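Local atomic coordinates of putative sugar binding protein (Salmonella enterica subsp. enterica serovar Typhimurium, PDB entry 3KNZ), a protein that probably binds sugar phosphates or related carbohydrate derivatives through two sugar isomerase (SIS)-type domains. Residues Y256-F261 / D283-R288. Residues are numbered along the deposited sequence; the frame is centred on the assembly and turned at random.
Sequences YEFEEF and DARQDR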
loop_
_atom_site.group_PDB
_atom_site.type_symbol
_atom_site.label_atom_id
_atom_site.label_comp_id
_atom_site.label_asym_id
_atom_site.label_seq_id
_atom_site.Cartn_x
_atom_site.Cartn_y
_atom_site.Cartn_z
ATOM N N TYR A 256 9.063 -6.847 -2.197
ATOM C CA TYR A 256 9.266 -5.894 -1.122
ATOM C C TYR A 256 10.290 -4.835 -1.481
ATOM O O TYR A 256 11.153 -5.061 -2.327
ATOM C CB TYR A 256 9.792 -6.628 0.113
ATOM C CG TYR A 256 8.942 -7.790 0.569
ATOM C CD1 TYR A 256 8.986 -9.007 -0.097
ATOM C CD2 TYR A 256 8.123 -7.684 1.685
ATOM C CE1 TYR A 256 8.225 -10.073 0.317
ATOM C CE2 TYR A 256 7.361 -8.748 2.108
ATOM C CZ TYR A 256 7.412 -9.938 1.421
ATOM O OH TYR A 256 6.658 -11.006 1.840
ATOM N N GLU A 257 10.190 -3.674 -0.841
ATOM C CA GLU A 257 11.236 -2.680 -0.967
ATOM C C GLU A 257 12.344 -3.242 -0.062
ATOM O O GLU A 257 12.055 -3.858 0.967
ATOM C CB GLU A 257 10.762 -1.300 -0.533
ATOM C CG GLU A 257 11.849 -0.214 -0.616
ATOM C CD GLU A 257 12.779 -0.181 0.591
ATOM O OE1 GLU A 257 12.299 -0.390 1.729
ATOM O OE2 GLU A 257 13.988 0.081 0.406
ATOM N N PHE A 258 13.602 -3.052 -0.450
ATOM C CA PHE A 258 14.725 -3.661 0.275
ATOM C C PHE A 258 14.729 -3.523 1.799
ATOM O O PHE A 258 14.821 -4.531 2.505
ATOM C CB PHE A 258 16.073 -3.181 -0.283
ATOM C CG PHE A 258 17.262 -3.802 0.403
ATOM C CD1 PHE A 258 17.575 -5.129 0.200
ATOM C CD2 PHE A 258 18.062 -3.060 1.251
ATOM C CE1 PHE A 258 18.658 -5.701 0.829
ATOM C CE2 PHE A 258 19.146 -3.632 1.875
ATOM C CZ PHE A 258 19.442 -4.953 1.663
ATOM N N GLU A 259 14.661 -2.295 2.305
ATOM C CA GLU A 259 14.728 -2.065 3.756
ATOM C C GLU A 259 13.497 -2.572 4.494
ATOM O O GLU A 259 13.599 -3.042 5.623
ATOM C CB GLU A 259 14.964 -0.589 4.060
ATOM C CG GLU A 259 16.277 -0.044 3.493
ATOM C CD GLU A 259 17.511 -0.670 4.119
ATOM O OE1 GLU A 259 17.393 -1.305 5.193
ATOM O OE2 GLU A 259 18.608 -0.518 3.531
ATOM N N GLU A 260 12.334 -2.469 3.868
ATOM C CA GLU A 260 11.130 -3.013 4.475
ATOM C C GLU A 260 11.346 -4.513 4.643
ATOM O O GLU A 260 10.976 -5.097 5.663
ATOM C CB GLU A 260 9.906 -2.745 3.598
ATOM C CG GLU A 260 9.557 -1.288 3.500
ATOM C CD GLU A 260 9.279 -0.691 4.851
ATOM O OE1 GLU A 260 8.399 -1.224 5.555
ATOM O OE2 GLU A 260 9.933 0.311 5.207
ATOM N N PHE A 261 11.968 -5.117 3.630
ATOM C CA PHE A 261 12.277 -6.534 3.617
ATOM C C PHE A 261 13.215 -6.906 4.765
ATOM O O PHE A 261 12.937 -7.842 5.510
ATOM C CB PHE A 261 12.886 -6.929 2.275
ATOM C CG PHE A 261 13.192 -8.382 2.164
ATOM C CD1 PHE A 261 12.184 -9.298 1.940
ATOM C CD2 PHE A 261 14.487 -8.838 2.285
ATOM C CE1 PHE A 261 12.461 -10.641 1.840
ATOM C CE2 PHE A 261 14.765 -10.173 2.185
ATOM C CZ PHE A 261 13.746 -11.078 1.962
ATOM N N ASP A 283 25.649 -1.920 -4.170
ATOM C CA ASP A 283 25.097 -1.514 -2.888
ATOM C C ASP A 283 25.630 -2.435 -1.787
ATOM O O ASP A 283 25.433 -3.652 -1.813
ATOM C CB ASP A 283 23.575 -1.520 -2.941
ATOM C CG ASP A 283 22.953 -0.930 -1.702
ATOM O OD1 ASP A 283 23.277 -1.385 -0.590
ATOM O OD2 ASP A 283 22.128 -0.014 -1.840
ATOM N N ALA A 284 26.322 -1.838 -0.823
ATOM C CA ALA A 284 26.927 -2.586 0.263
ATOM C C ALA A 284 25.890 -3.395 1.030
ATOM O O ALA A 284 26.081 -4.584 1.270
ATOM C CB ALA A 284 27.661 -1.639 1.197
ATOM N N ARG A 285 24.793 -2.754 1.416
ATOM C CA ARG A 285 23.753 -3.440 2.185
ATOM C C ARG A 285 23.104 -4.614 1.438
ATOM O O ARG A 285 22.813 -5.649 2.042
ATOM C CB ARG A 285 22.692 -2.447 2.673
ATOM C CG ARG A 285 23.211 -1.500 3.744
ATOM C CD ARG A 285 22.165 -0.501 4.224
ATOM N NE ARG A 285 20.985 -1.116 4.848
ATOM C CZ ARG A 285 20.921 -1.560 6.108
ATOM N NH1 ARG A 285 21.987 -1.522 6.899
ATOM N NH2 ARG A 285 19.788 -2.080 6.571
ATOM N N GLN A 286 22.879 -4.473 0.137
ATOM C CA GLN A 286 22.283 -5.569 -0.615
ATOM C C GLN A 286 23.254 -6.745 -0.708
ATOM O O GLN A 286 22.837 -7.905 -0.604
ATOM C CB GLN A 286 21.786 -5.122 -1.996
ATOM C CG GLN A 286 20.651 -4.108 -1.887
ATOM C CD GLN A 286 19.772 -4.005 -3.129
ATOM O OE1 GLN A 286 20.032 -4.629 -4.163
ATOM N NE2 GLN A 286 18.709 -3.218 -3.020
ATOM N N ASP A 287 24.541 -6.454 -0.893
ATOM C CA ASP A 287 25.558 -7.501 -0.950
ATOM C C ASP A 287 25.624 -8.243 0.365
ATOM O O ASP A 287 25.740 -9.460 0.393
ATOM C CB ASP A 287 26.940 -6.919 -1.254
ATOM C CG ASP A 287 27.114 -6.551 -2.706
ATOM O OD1 ASP A 287 26.279 -6.960 -3.546
ATOM O OD2 ASP A 287 28.108 -5.862 -3.004
ATOM N N ARG A 288 25.565 -7.495 1.458
ATOM C CA ARG A 288 25.605 -8.079 2.779
ATOM C C ARG A 288 24.420 -9.031 2.950
ATOM O O ARG A 288 24.582 -10.152 3.417
ATOM C CB ARG A 288 25.540 -6.974 3.831
ATOM C CG ARG A 288 25.782 -7.435 5.260
ATOM C CD ARG A 288 27.264 -7.499 5.584
ATOM N NE ARG A 288 27.487 -7.980 6.947
ATOM C CZ ARG A 288 27.956 -9.186 7.267
ATOM N NH1 ARG A 288 28.309 -10.057 6.323
ATOM N NH2 ARG A 288 28.103 -9.514 8.546
#
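E259 and R285 join two helix starts that follow strands of the second parallel sheet in this SIS-family α/β fold, whose strand order is 2-1-3-4-5. Helix 258-263 follows strand 253-257, the outermost strand of the sheet within the chain, and helix 284-296 follows the central strand 273-278. R285 grips the carboxylate side-on, with NE and NH2: R285 NE reaches E259 OE2 at 2.8 Å and R285 NH2 reaches E259 OE1 at 2.9 Å. Each oxygen offers its syn lone pair, and the carboxylate and guanidinium planes are only 28° apart, so the paired bonds resist rotation of either group about its own end. The arginine chain runs straight through chi2 and then bends at chi3 (62°), which swings its head across the glutamate chain at about a right angle.

Beside this charged pair, F258 points its ring at the second helix. Its CG is anti to the backbone N (chi1 -179°), and the far end of the ring slides in beside the first turn, with F258 CZ 3.5 Å from R285 O. Q286 covers one face: Q286 CG sits 3.7 Å from the centroid of the F258 ring, almost on the ring normal, in a CH-pi contact. R285 CB meets F258 CE2 at 3.8 Å, so the arginine serves both the salt bridge and the greasy layer. L289, one turn further along helix 284-296, and T229 of the neighbouring strand also touch F258.

L111 and S112 of the second subunit pack on R285 and E259, placing the salt bridge at the dimer interface. Both helices are N-capped by acidic side chains: D283 OD1 accepts from Q286 N, while E257 spreads its two oxygens, E257 OE2 taking E259 N at 3.1 Å and E257 OE1 taking E260 N at 3.0 Å.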